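Local structure of extracellular solute-binding protein, family 5 (Chelativorans sp., 6WM6) at residues 368-373 / 514-519; 331-336 / 348-353; 125-130 / 192-197; 134-139 / 204-209. The protein binds EDTA and related aminopolycarboxylates in the periplasm, probably delivering them to an ABC transporter for uptake into the cell. All blocks are in the same frame, centred on the assembly; numbering follows the deposited sequence. Where two conformers were deposited one is given.

From the N terminus, the chain first opens interaction 3 (125-130) and then interaction 4 (134-139). It closes them in the same order at 192-197 and 204-209, so the two loops cross, and together they join helices 131-141, 193-196 and 202-212. Interaction 2 follows as a short closure, bringing 348-353 back to the start of helix 333-340. Interaction 1 then opens at 368-373 and closes about 140 residues later on helix 504-521. Interactions 1 and 2 are in series but touch: Gly-373 meets Ala-333, and Asp-515 meets Ser-353. This pair lies across the chain's centre from interactions 3 and 4, with centres more than 40 Å apart.

Interaction 1: residues 368-373 / 514-519; sequences GARGYG and ADELAM
Arg-370 crosses from the end of helix 366-369 to Glu-516 and Met-519 on helix 504-521. Its CB lies over the centre of the Tyr-372 ring, and CG stands anti to the carbonyl carbon (chi1 -74°), starting an extended arm that carries CD to 3.7 Å from Met-519 CB. The same methionine carbon covers one face of the guanidinium. Gly-371 closes the short helix in a Schellman motif; at its backbone angles a CB would be jammed against the preceding carbonyl O, so glycine suits the place. NE forms a salt bridge with Asp-520. NH2 makes the strong bond, 2.7 Å to Glu-516 OE1 at an N-H...O angle of 157°, in the guanidinium plane and on the oxygen's anti lone pair. NH1 reaches Glu-516 OE1 weakly at 3.3 Å and also donates a hydrogen bond to Arg-366 O and to water 1, which donates to Glu-516 OE1 2.6 Å away. With a leucine in place of Arg-370, Glu-516 and Asp-520 would each probably lose a positive partner, and the water one of its partners. Beside this arm Tyr-372 OH donates to Met-519 O at 2.8 Å, while the bent methionine chain lays CE 3.8 Å from Tyr-372 CD2.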
loop_
_atom_site.group_PDB
_atom_site.type_symbol
_atom_site.label_atom_id
_atom_site.label_comp_id
_atom_site.label_asym_id
_atom_site.label_seq_id
_atom_site.Cartn_x
_atom_site.Cartn_y
_atom_site.Cartn_z
ATOM N N GLY A 368 -23.087 -3.509 -4.745
ATOM C CA GLY A 368 -24.409 -4.041 -4.461
ATOM C C GLY A 368 -25.514 -3.298 -5.171
ATOM O O GLY A 368 -26.538 -3.893 -5.509
ATOM N N ALA A 369 -25.324 -2.004 -5.424
ATOM C CA ALA A 369 -26.319 -1.232 -6.150
ATOM C C ALA A 369 -26.577 -1.819 -7.533
ATOM O O ALA A 369 -27.654 -1.631 -8.100
ATOM C CB ALA A 369 -25.872 0.218 -6.288
ATOM N N ARG A 370 -25.612 -2.530 -8.090
ATOM C CA ARG A 370 -25.709 -3.134 -9.414
ATOM C C ARG A 370 -26.054 -4.601 -9.359
ATOM O O ARG A 370 -26.106 -5.248 -10.409
ATOM C CB ARG A 370 -24.379 -2.922 -10.149
ATOM C CG ARG A 370 -24.223 -1.479 -10.596
ATOM C CD ARG A 370 -22.763 -1.047 -10.819
ATOM N NE ARG A 370 -22.775 0.338 -11.278
ATOM C CZ ARG A 370 -22.994 1.394 -10.498
ATOM N NH1 ARG A 370 -23.097 1.245 -9.185
ATOM N NH2 ARG A 370 -23.082 2.594 -11.049
ATOM N N GLY A 371 -26.316 -5.137 -8.175
ATOM C CA GLY A 371 -26.608 -6.542 -8.000
ATOM C C GLY A 371 -25.396 -7.425 -7.915
ATOM O O GLY A 371 -25.538 -8.649 -7.764
ATOM N N TYR A 372 -24.198 -6.864 -8.017
ATOM C CA TYR A 372 -23.005 -7.685 -7.911
ATOM C C TYR A 372 -22.856 -8.172 -6.475
ATOM O O TYR A 372 -23.104 -7.429 -5.515
ATOM C CB TYR A 372 -21.752 -6.904 -8.297
ATOM C CG TYR A 372 -21.747 -6.182 -9.634
ATOM C CD1 TYR A 372 -22.614 -6.524 -10.675
ATOM C CD2 TYR A 372 -20.853 -5.148 -9.854
ATOM C CE1 TYR A 372 -22.587 -5.829 -11.879
ATOM C CE2 TYR A 372 -20.815 -4.460 -11.038
ATOM C CZ TYR A 372 -21.677 -4.803 -12.051
ATOM O OH TYR A 372 -21.647 -4.073 -13.226
ATOM N N GLY A 373 -22.430 -9.412 -6.315
ATOM C CA GLY A 373 -22.195 -9.961 -4.984
ATOM C C GLY A 373 -23.444 -10.383 -4.240
ATOM O O GLY A 373 -23.351 -10.735 -3.064
ATOM N N ALA A 514 -16.614 8.506 -11.384
ATOM C CA ALA A 514 -15.741 7.516 -12.006
ATOM C C ALA A 514 -15.922 6.150 -11.366
ATOM O O ALA A 514 -15.876 5.137 -12.055
ATOM C CB ALA A 514 -14.284 7.953 -11.906
ATOM N N ASP A 515 -16.141 6.097 -10.056
ATOM C CA ASP A 515 -16.413 4.833 -9.386
ATOM C C ASP A 515 -17.674 4.192 -9.946
ATOM O O ASP A 515 -17.714 2.973 -10.182
ATOM C CB ASP A 515 -16.524 5.079 -7.878
ATOM C CG ASP A 515 -16.318 3.848 -7.016
ATOM O OD1 ASP A 515 -15.711 2.834 -7.447
ATOM O OD2 ASP A 515 -16.750 3.902 -5.845
ATOM N N GLU A 516 -18.720 4.990 -10.183
ATOM C CA GLU A 516 -19.952 4.465 -10.775
ATOM C C GLU A 516 -19.672 3.867 -12.146
ATOM O O GLU A 516 -20.095 2.746 -12.446
ATOM C CB GLU A 516 -21.001 5.586 -10.887
ATOM C CG GLU A 516 -21.392 6.260 -9.565
ATOM C CD GLU A 516 -22.401 5.520 -8.724
ATOM O OE1 GLU A 516 -22.976 4.525 -9.189
ATOM O OE2 GLU A 516 -22.649 5.966 -7.565
ATOM N N LEU A 517 -18.969 4.604 -13.004
ATOM C CA LEU A 517 -18.682 4.115 -14.357
ATOM C C LEU A 517 -17.786 2.886 -14.316
ATOM O O LEU A 517 -17.948 1.965 -15.117
ATOM C CB LEU A 517 -18.043 5.225 -15.178
ATOM C CG LEU A 517 -18.930 6.433 -15.482
ATOM C CD1 LEU A 517 -18.124 7.541 -16.141
ATOM C CD2 LEU A 517 -20.122 6.048 -16.356
ATOM N N ALA A 518 -16.808 2.858 -13.426
ATOM C CA ALA A 518 -15.934 1.698 -13.330
ATOM C C ALA A 518 -16.723 0.466 -12.910
ATOM O O ALA A 518 -16.497 -0.630 -13.422
ATOM C CB ALA A 518 -14.810 1.991 -12.350
ATOM N N MET A 519 -17.664 0.617 -11.978
ATOM C CA MET A 519 -18.487 -0.511 -11.592
ATOM C C MET A 519 -19.449 -0.922 -12.697
ATOM O O MET A 519 -19.709 -2.124 -12.846
ATOM C CB MET A 519 -19.209 -0.188 -10.298
ATOM C CG MET A 519 -18.244 -0.032 -9.123
ATOM S SD MET A 519 -17.055 -1.401 -8.932
ATOM C CE MET A 519 -18.267 -2.632 -8.661
HETATM O O HOH W 1 -24.327 3.243 -7.398
#

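Interaction 2: residues 331-336 / 348-353; sequences IDAGDL and WPHMGS
A sparse van der Waals contact, made by one histidine ring, sets His-350 against Ala-333 and Gly-334 where helix 333-340 begins, the histidine coming from the irregular chain that leads on toward helix 366-369. CE1 does the touching: it lies 3.5 Å from Ala-333 O, which sits at the ring's edge near its plane, and 3.9 Å from Gly-334 N. The imidazole gets there because CG stands anti to its carbonyl carbon (chi1 -72°), sending the ring across to the helix. Ala-333 suits the spot because its methyl is small; CB comes no nearer than 4.2 Å to His-350 CE1, so the ring can approach the backbone. Gly-334 adds only its main chain, although a CB would fit there. Arg-367 of helix 366-369 packs against both Ala-333 and His-350, and Met-351 pairs through its backbone with Ile-527 of strand 524-537, so the histidine is carried by chain tied to the sheet. The helix start is itself fixed: Asp-332 OD1 accepts from Asp-335 N at 3.0 Å, an almost straight bond (165°) that meets the carboxylate from above its plane. An aspartate accepting from the NH three residues on is typical of a helix N-cap.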
loop_
_atom_site.group_PDB
_atom_site.type_symbol
_atom_site.label_atom_id
_atom_site.label_comp_id
_atom_site.label_asym_id
_atom_site.label_seq_id
_atom_site.Cartn_x
_atom_site.Cartn_y
_atom_site.Cartn_z
ATOM N N ILE A 331 -21.851 -14.347 -7.725
ATOM C CA ILE A 331 -21.000 -14.412 -6.538
ATOM C C ILE A 331 -21.793 -13.946 -5.330
ATOM O O ILE A 331 -22.474 -12.915 -5.363
ATOM C CB ILE A 331 -19.722 -13.589 -6.770
ATOM C CG1 ILE A 331 -18.839 -14.301 -7.771
ATOM C CG2 ILE A 331 -18.998 -13.331 -5.460
ATOM C CD1 ILE A 331 -17.642 -13.485 -8.240
ATOM N N ASP A 332 -21.698 -14.709 -4.235
ATOM C CA ASP A 332 -22.387 -14.386 -2.980
ATOM C C ASP A 332 -21.359 -13.782 -2.037
ATOM O O ASP A 332 -20.620 -14.506 -1.365
ATOM C CB ASP A 332 -22.993 -15.660 -2.392
ATOM C CG ASP A 332 -23.858 -15.405 -1.166
ATOM O OD1 ASP A 332 -23.668 -14.381 -0.481
ATOM O OD2 ASP A 332 -24.726 -16.261 -0.889
ATOM N N ALA A 333 -21.298 -12.447 -1.994
ATOM C CA ALA A 333 -20.279 -11.777 -1.190
ATOM C C ALA A 333 -20.528 -11.960 0.298
ATOM O O ALA A 333 -19.565 -12.025 1.072
ATOM C CB ALA A 333 -20.215 -10.286 -1.540
ATOM N N GLY A 334 -21.788 -12.056 0.709
ATOM C CA GLY A 334 -22.077 -12.339 2.112
ATOM C C GLY A 334 -21.495 -13.665 2.542
ATOM O O GLY A 334 -20.870 -13.773 3.595
ATOM N N ASP A 335 -21.678 -14.694 1.716
ATOM C CA ASP A 335 -21.112 -16.000 2.035
ATOM C C ASP A 335 -19.595 -15.973 1.963
ATOM O O ASP A 335 -18.908 -16.586 2.784
ATOM C CB ASP A 335 -21.661 -17.047 1.061
ATOM C CG ASP A 335 -21.195 -18.453 1.404
ATOM O OD1 ASP A 335 -21.646 -18.977 2.450
ATOM O OD2 ASP A 335 -20.364 -19.027 0.657
ATOM N N LEU A 336 -19.041 -15.268 0.983
ATOM C CA LEU A 336 -17.598 -15.169 0.862
ATOM C C LEU A 336 -16.992 -14.639 2.156
ATOM O O LEU A 336 -16.011 -15.182 2.682
ATOM C CB LEU A 336 -17.288 -14.229 -0.301
ATOM C CG LEU A 336 -16.001 -14.348 -1.079
ATOM C CD1 LEU A 336 -15.753 -15.741 -1.583
ATOM C CD2 LEU A 336 -16.098 -13.384 -2.255
ATOM N N TRP A 348 -16.652 -7.064 10.258
ATOM C CA TRP A 348 -15.681 -6.793 9.197
ATOM C C TRP A 348 -16.419 -6.234 7.986
ATOM O O TRP A 348 -17.374 -6.852 7.507
ATOM C CB TRP A 348 -14.933 -8.058 8.809
ATOM C CG TRP A 348 -13.595 -7.742 8.187
ATOM C CD1 TRP A 348 -13.235 -7.831 6.863
ATOM C CD2 TRP A 348 -12.440 -7.262 8.884
ATOM N NE1 TRP A 348 -11.928 -7.436 6.713
ATOM C CE2 TRP A 348 -11.415 -7.090 7.936
ATOM C CE3 TRP A 348 -12.163 -6.973 10.230
ATOM C CZ2 TRP A 348 -10.142 -6.646 8.292
ATOM C CZ3 TRP A 348 -10.913 -6.533 10.582
ATOM C CH2 TRP A 348 -9.909 -6.388 9.610
ATOM N N PRO A 349 -16.029 -5.077 7.459
ATOM C CA PRO A 349 -16.852 -4.444 6.432
ATOM C C PRO A 349 -16.650 -5.032 5.040
ATOM O O PRO A 349 -15.521 -5.315 4.620
ATOM C CB PRO A 349 -16.377 -2.972 6.471
ATOM C CG PRO A 349 -14.973 -3.048 6.947
ATOM C CD PRO A 349 -14.913 -4.217 7.912
ATOM N N HIS A 350 -17.747 -5.183 4.326
ATOM C CA HIS A 350 -17.685 -5.331 2.874
ATOM C C HIS A 350 -17.067 -4.073 2.268
ATOM O O HIS A 350 -17.199 -2.963 2.794
ATOM C CB HIS A 350 -19.093 -5.453 2.297
ATOM C CG HIS A 350 -19.774 -6.749 2.581
ATOM N ND1 HIS A 350 -19.373 -7.940 2.013
ATOM C CD2 HIS A 350 -20.861 -7.032 3.344
ATOM C CE1 HIS A 350 -20.180 -8.909 2.428
ATOM N NE2 HIS A 350 -21.081 -8.386 3.250
ATOM N N MET A 351 -16.406 -4.237 1.127
ATOM C CA MET A 351 -15.962 -3.105 0.328
ATOM C C MET A 351 -16.672 -3.166 -1.015
ATOM O O MET A 351 -16.438 -4.099 -1.807
ATOM C CB MET A 351 -14.461 -3.088 0.150
ATOM C CG MET A 351 -13.996 -1.845 -0.595
ATOM S SD MET A 351 -12.205 -1.694 -0.442
ATOM C CE MET A 351 -11.877 -0.520 -1.770
ATOM N N GLY A 352 -17.559 -2.210 -1.262
ATOM C CA GLY A 352 -18.351 -2.200 -2.472
ATOM C C GLY A 352 -18.017 -1.084 -3.437
ATOM O O GLY A 352 -18.828 -0.711 -4.266
ATOM N N SER A 353 -16.812 -0.535 -3.320
ATOM C CA SER A 353 -16.270 0.487 -4.204
ATOM C C SER A 353 -14.901 0.018 -4.674
ATOM O O SER A 353 -14.233 -0.750 -3.993
ATOM C CB SER A 353 -16.093 1.771 -3.382
ATOM O OG SER A 353 -15.318 2.756 -4.050
#

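Interaction 3: residues 125-130 / 192-197; sequences DGVPIT and PAHLAE
His-194 is gripped at an edge and on a face by the loop 125-130. Its CG sits between the backbone N and the carbonyl carbon (chi1 69°), which turns the ring toward that loop. NE2 donates to Asp-125 OD2 at 2.7 Å, nearly straight (169°), with the oxygen in the ring plane and using its syn lone pair. Over one face Val-127 CG1 makes a CH-pi contact, 3.7 Å from the His-194 ring centroid; Leu-195 CG covers the opposite face from within the helix. The ring thus lies between two branched aliphatic side chains. Asp-125 is braced as well: its OD1 accepts from Val-127 N at 3.1 Å, an Asx turn, and Gly-126 supplies the positive phi between them. Replacing His-194 with an alanine would probably leave Asp-125 without its cross-segment donor and open a gap between Val-127 and Leu-195. Toward solvent the contact thins out. Asp-125 is exposed, and its one approach to Leu-195 is loose, OD2 to Leu-195 CD2 at 3.9 Å. Just beyond the contact, Thr-130 caps helix 131-141, whose Asp-133 accepts from both Thr-130 N and Ala-193 N; Tyr-136 of that helix packs on Ala-193 and Ala-196, while Leu-195 leans on Phe-209 of helix 202-212.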
loop_
_atom_site.group_PDB
_atom_site.type_symbol
_atom_site.label_atom_id
_atom_site.label_comp_id
_atom_site.label_asym_id
_atom_site.label_seq_id
_atom_site.Cartn_x
_atom_site.Cartn_y
_atom_site.Cartn_z
ATOM N N ASP A 125 26.124 13.288 8.864
ATOM C CA ASP A 125 27.478 13.838 8.775
ATOM C C ASP A 125 27.522 15.321 9.143
ATOM O O ASP A 125 28.582 15.958 8.995
ATOM C CB ASP A 125 28.049 13.608 7.370
ATOM C CG ASP A 125 27.174 14.184 6.258
ATOM O OD1 ASP A 125 26.186 14.909 6.539
ATOM O OD2 ASP A 125 27.485 13.911 5.065
ATOM N N GLY A 126 26.418 15.872 9.650
ATOM C CA GLY A 126 26.344 17.256 10.054
ATOM C C GLY A 126 25.967 18.233 8.964
ATOM O O GLY A 126 25.747 19.418 9.258
ATOM N N VAL A 127 25.901 17.792 7.721
ATOM C CA VAL A 127 25.519 18.684 6.627
ATOM C C VAL A 127 24.032 19.008 6.754
ATOM O O VAL A 127 23.201 18.086 6.865
ATOM C CB VAL A 127 25.836 18.025 5.285
ATOM C CG1 VAL A 127 25.302 18.872 4.136
ATOM C CG2 VAL A 127 27.355 17.804 5.151
ATOM N N PRO A 128 23.637 20.281 6.781
ATOM C CA PRO A 128 22.209 20.600 6.935
ATOM C C PRO A 128 21.361 19.963 5.844
ATOM O O PRO A 128 21.787 19.815 4.690
ATOM C CB PRO A 128 22.182 22.133 6.859
ATOM C CG PRO A 128 23.585 22.558 7.296
ATOM C CD PRO A 128 24.492 21.490 6.761
ATOM N N ILE A 129 20.130 19.598 6.218
ATOM C CA ILE A 129 19.111 19.248 5.227
ATOM C C ILE A 129 18.588 20.556 4.643
ATOM O O ILE A 129 18.215 21.478 5.390
ATOM C CB ILE A 129 17.984 18.406 5.854
ATOM C CG1 ILE A 129 18.581 17.112 6.420
ATOM C CG2 ILE A 129 16.909 18.117 4.810
ATOM C CD1 ILE A 129 17.580 16.240 7.187
ATOM N N THR A 130 18.562 20.650 3.309
ATOM C CA THR A 130 18.269 21.915 2.661
ATOM C C THR A 130 17.433 21.687 1.399
ATOM O O THR A 130 17.111 20.561 1.021
ATOM C CB THR A 130 19.532 22.685 2.224
ATOM O OG1 THR A 130 20.196 21.949 1.170
ATOM C CG2 THR A 130 20.494 22.917 3.389
ATOM N N PRO A 192 20.162 12.203 0.583
ATOM C CA PRO A 192 21.201 13.238 0.733
ATOM C C PRO A 192 21.849 13.633 -0.592
ATOM O O PRO A 192 22.735 12.930 -1.121
ATOM C CB PRO A 192 22.200 12.587 1.695
ATOM C CG PRO A 192 22.035 11.109 1.435
ATOM C CD PRO A 192 20.552 10.931 1.215
ATOM N N ALA A 193 21.449 14.798 -1.101
ATOM C CA ALA A 193 21.927 15.261 -2.401
ATOM C C ALA A 193 23.433 15.440 -2.414
ATOM O O ALA A 193 24.082 15.151 -3.419
ATOM C CB ALA A 193 21.243 16.577 -2.768
ATOM N N HIS A 194 24.019 15.910 -1.306
ATOM C CA HIS A 194 25.454 16.158 -1.286
ATOM C C HIS A 194 26.253 14.876 -1.371
ATOM O O HIS A 194 27.418 14.918 -1.796
ATOM C CB HIS A 194 25.851 16.966 -0.049
ATOM C CG HIS A 194 25.723 16.223 1.238
ATOM N ND1 HIS A 194 24.512 16.007 1.864
ATOM C CD2 HIS A 194 26.665 15.673 2.038
ATOM C CE1 HIS A 194 24.716 15.337 2.980
ATOM N NE2 HIS A 194 26.010 15.121 3.109
ATOM N N LEU A 195 25.692 13.745 -0.969
ATOM C CA LEU A 195 26.345 12.459 -1.152
ATOM C C LEU A 195 26.057 11.888 -2.533
ATOM O O LEU A 195 26.972 11.388 -3.199
ATOM C CB LEU A 195 25.949 11.481 -0.046
ATOM C CG LEU A 195 26.246 11.984 1.358
ATOM C CD1 LEU A 195 25.783 11.014 2.433
ATOM C CD2 LEU A 195 27.747 12.239 1.526
ATOM N N ALA A 196 24.813 11.974 -3.006
ATOM C CA ALA A 196 24.501 11.459 -4.332
ATOM C C ALA A 196 25.376 12.106 -5.397
ATOM O O ALA A 196 25.786 11.449 -6.362
ATOM C CB ALA A 196 23.022 11.684 -4.644
ATOM N N GLU A 197 25.681 13.395 -5.242
ATOM C CA GLU A 197 26.432 14.088 -6.291
ATOM C C GLU A 197 27.862 13.596 -6.411
ATOM O O GLU A 197 28.514 13.899 -7.428
ATOM C CB GLU A 197 26.371 15.604 -6.105
ATOM C CG GLU A 197 27.184 16.167 -4.966
ATOM C CD GLU A 197 26.981 17.667 -4.817
ATOM O OE1 GLU A 197 27.448 18.243 -3.811
ATOM O OE2 GLU A 197 26.344 18.267 -5.711
#

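Interaction 4: residues 134-139 / 204-209; sequences FIYFWK and ESYNNF
Ser-205 meets Tyr-136 hydroxyl to hydroxyl, and this bond is the centre of a buried contact between helices 131-141 and 202-212. Ser-205 OG lies 2.8 Å from Tyr-136 OH, near the plane of the tyrosine ring and at its edge, so that OG is also 3.5 Å from Tyr-136 CE1. Either hydroxyl could be the donor. A serine fits because its OG, held between the backbone N and the carbonyl carbon (chi1 66°), can face the other helix and also bond to Ile-202 O in its own. Next comes Tyr-206, whose CB packs 3.6 Å from Tyr-136 OH; its backbone N is near that oxygen too, but at an angle too poor for a bond. Its ring extends past the tyrosine hydroxyl, which lies at the ring's edge, and its own OH ends in hydrogen bonds with Thr-64 and with Gln-141 of helix 131-141. Asn-207 faces another way, its amide bonded to Glu-148 O and Leu-150 N beside the loop closed by the Cys-146 to Cys-149 disulfide. Phe-209, at the end of a wider pi-type turn spanning 205-209, stacks on His-199 and touches Leu-195. From the other helix, the Tyr-136 side chain packs against Ala-193 and Ala-196 of helix 193-196 and Ile-202 and Leu-210 of helix 202-212, small or aliphatic neighbours that suit a long flat side chain. Chemically, the tyrosine pairs an apolar ring with a polar end that finds a partner in Ser-205, so a buried hydroxyl can be accommodated between the two helices.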
loop_
_atom_site.group_PDB
_atom_site.type_symbol
_atom_site.label_atom_id
_atom_site.label_comp_id
_atom_site.label_asym_id
_atom_site.label_seq_id
_atom_site.Cartn_x
_atom_site.Cartn_y
_atom_site.Cartn_z
ATOM N N PHE A 134 15.464 18.660 -1.501
ATOM C CA PHE A 134 14.175 18.720 -2.185
ATOM C C PHE A 134 14.383 18.732 -3.698
ATOM O O PHE A 134 13.694 18.017 -4.425
ATOM C CB PHE A 134 13.384 19.968 -1.748
ATOM C CG PHE A 134 12.684 19.829 -0.416
ATOM C CD1 PHE A 134 13.404 19.781 0.766
ATOM C CD2 PHE A 134 11.303 19.777 -0.357
ATOM C CE1 PHE A 134 12.747 19.659 1.990
ATOM C CE2 PHE A 134 10.637 19.657 0.861
ATOM C CZ PHE A 134 11.371 19.600 2.028
ATOM N N ILE A 135 15.327 19.542 -4.186
ATOM C CA ILE A 135 15.541 19.677 -5.623
ATOM C C ILE A 135 16.031 18.370 -6.227
ATOM O O ILE A 135 15.549 17.952 -7.293
ATOM C CB ILE A 135 16.493 20.861 -5.898
ATOM C CG1 ILE A 135 15.747 22.162 -5.606
ATOM C CG2 ILE A 135 16.980 20.842 -7.333
ATOM C CD1 ILE A 135 16.639 23.380 -5.505
ATOM N N TYR A 136 16.976 17.691 -5.565
ATOM C CA TYR A 136 17.436 16.403 -6.077
ATOM C C TYR A 136 16.272 15.428 -6.205
ATOM O O TYR A 136 16.078 14.800 -7.255
ATOM C CB TYR A 136 18.538 15.820 -5.188
ATOM C CG TYR A 136 18.977 14.435 -5.597
ATOM C CD1 TYR A 136 19.963 14.262 -6.557
ATOM C CD2 TYR A 136 18.404 13.304 -5.047
ATOM C CE1 TYR A 136 20.376 12.981 -6.943
ATOM C CE2 TYR A 136 18.792 12.032 -5.428
ATOM C CZ TYR A 136 19.777 11.877 -6.376
ATOM O OH TYR A 136 20.142 10.602 -6.742
ATOM N N PHE A 137 15.472 15.288 -5.152
ATOM C CA PHE A 137 14.398 14.308 -5.222
ATOM C C PHE A 137 13.400 14.649 -6.317
ATOM O O PHE A 137 12.988 13.776 -7.096
ATOM C CB PHE A 137 13.691 14.185 -3.879
ATOM C CG PHE A 137 12.704 13.053 -3.830
ATOM C CD1 PHE A 137 13.122 11.756 -4.073
ATOM C CD2 PHE A 137 11.365 13.280 -3.590
ATOM C CE1 PHE A 137 12.244 10.701 -4.042
ATOM C CE2 PHE A 137 10.460 12.221 -3.548
ATOM C CZ PHE A 137 10.901 10.930 -3.774
ATOM N N TRP A 138 12.980 15.918 -6.378
ATOM C CA TRP A 138 12.079 16.355 -7.445
ATOM C C TRP A 138 12.629 16.035 -8.829
ATOM O O TRP A 138 11.900 15.520 -9.688
ATOM C CB TRP A 138 11.842 17.859 -7.293
ATOM C CG TRP A 138 11.161 18.557 -8.452
ATOM C CD1 TRP A 138 9.892 18.377 -8.890
ATOM C CD2 TRP A 138 11.735 19.578 -9.268
ATOM N NE1 TRP A 138 9.639 19.219 -9.962
ATOM C CE2 TRP A 138 10.752 19.973 -10.192
ATOM C CE3 TRP A 138 12.986 20.214 -9.292
ATOM C CZ2 TRP A 138 10.977 20.955 -11.151
ATOM C CZ3 TRP A 138 13.212 21.183 -10.240
ATOM C CH2 TRP A 138 12.207 21.554 -11.161
ATOM N N LYS A 139 13.921 16.289 -9.050
ATOM C CA LYS A 139 14.509 15.996 -10.357
ATOM C C LYS A 139 14.485 14.505 -10.669
ATOM O O LYS A 139 14.290 14.127 -11.826
ATOM C CB LYS A 139 15.934 16.552 -10.454
ATOM C CG LYS A 139 15.961 18.063 -10.584
ATOM C CD LYS A 139 17.350 18.599 -10.904
ATOM C CE LYS A 139 17.278 20.108 -11.108
ATOM N NZ LYS A 139 18.576 20.704 -11.537
ATOM N N GLU A 204 22.667 7.955 -12.471
ATOM C CA GLU A 204 23.616 7.020 -11.882
ATOM C C GLU A 204 23.475 6.981 -10.366
ATOM O O GLU A 204 23.442 5.906 -9.760
ATOM C CB GLU A 204 25.036 7.441 -12.293
ATOM C CG GLU A 204 26.179 6.741 -11.569
ATOM C CD GLU A 204 26.317 5.280 -11.945
ATOM O OE1 GLU A 204 26.869 4.508 -11.129
ATOM O OE2 GLU A 204 25.874 4.902 -13.050
ATOM N N SER A 205 23.387 8.150 -9.731
ATOM C CA SER A 205 23.333 8.186 -8.275
ATOM C C SER A 205 22.022 7.624 -7.741
ATOM O O SER A 205 22.017 6.975 -6.688
ATOM C CB SER A 205 23.575 9.607 -7.765
ATOM O OG SER A 205 22.529 10.482 -8.150
ATOM N N TYR A 206 20.918 7.842 -8.451
ATOM C CA TYR A 206 19.623 7.331 -8.027
ATOM C C TYR A 206 19.503 5.835 -8.281
ATOM O O TYR A 206 19.057 5.068 -7.397
ATOM C CB TYR A 206 18.529 8.112 -8.753
ATOM C CG TYR A 206 17.123 7.709 -8.389
ATOM C CD1 TYR A 206 16.477 8.275 -7.296
ATOM C CD2 TYR A 206 16.435 6.754 -9.136
ATOM C CE1 TYR A 206 15.167 7.916 -6.971
ATOM C CE2 TYR A 206 15.145 6.395 -8.813
ATOM C CZ TYR A 206 14.521 6.978 -7.724
ATOM O OH TYR A 206 13.228 6.601 -7.439
ATOM N N ASN A 207 19.884 5.401 -9.482
ATOM C CA ASN A 207 19.722 4.010 -9.872
ATOM C C ASN A 207 20.785 3.096 -9.266
ATOM O O ASN A 207 20.528 1.899 -9.103
ATOM C CB ASN A 207 19.792 3.878 -11.404
ATOM C CG ASN A 207 18.614 4.501 -12.112
ATOM O OD1 ASN A 207 17.519 4.620 -11.568
ATOM N ND2 ASN A 207 18.820 4.884 -13.362
ATOM N N ASN A 208 21.971 3.616 -8.946
ATOM C CA ASN A 208 23.071 2.796 -8.449
ATOM C C ASN A 208 23.390 3.122 -6.994
ATOM O O ASN A 208 23.033 2.347 -6.109
ATOM C CB ASN A 208 24.283 2.936 -9.374
ATOM C CG ASN A 208 23.948 2.575 -10.814
ATOM O OD1 ASN A 208 24.250 3.324 -11.743
ATOM N ND2 ASN A 208 23.297 1.433 -11.002
ATOM N N PHE A 209 24.020 4.261 -6.711
ATOM C CA PHE A 209 24.404 4.591 -5.336
ATOM C C PHE A 209 23.259 4.429 -4.340
ATOM O O PHE A 209 23.400 3.721 -3.337
ATOM C CB PHE A 209 24.969 6.015 -5.292
ATOM C CG PHE A 209 25.250 6.527 -3.912
ATOM C CD1 PHE A 209 26.230 5.928 -3.109
ATOM C CD2 PHE A 209 24.557 7.620 -3.414
ATOM C CE1 PHE A 209 26.481 6.424 -1.838
ATOM C CE2 PHE A 209 24.812 8.110 -2.131
ATOM C CZ PHE A 209 25.780 7.504 -1.353
#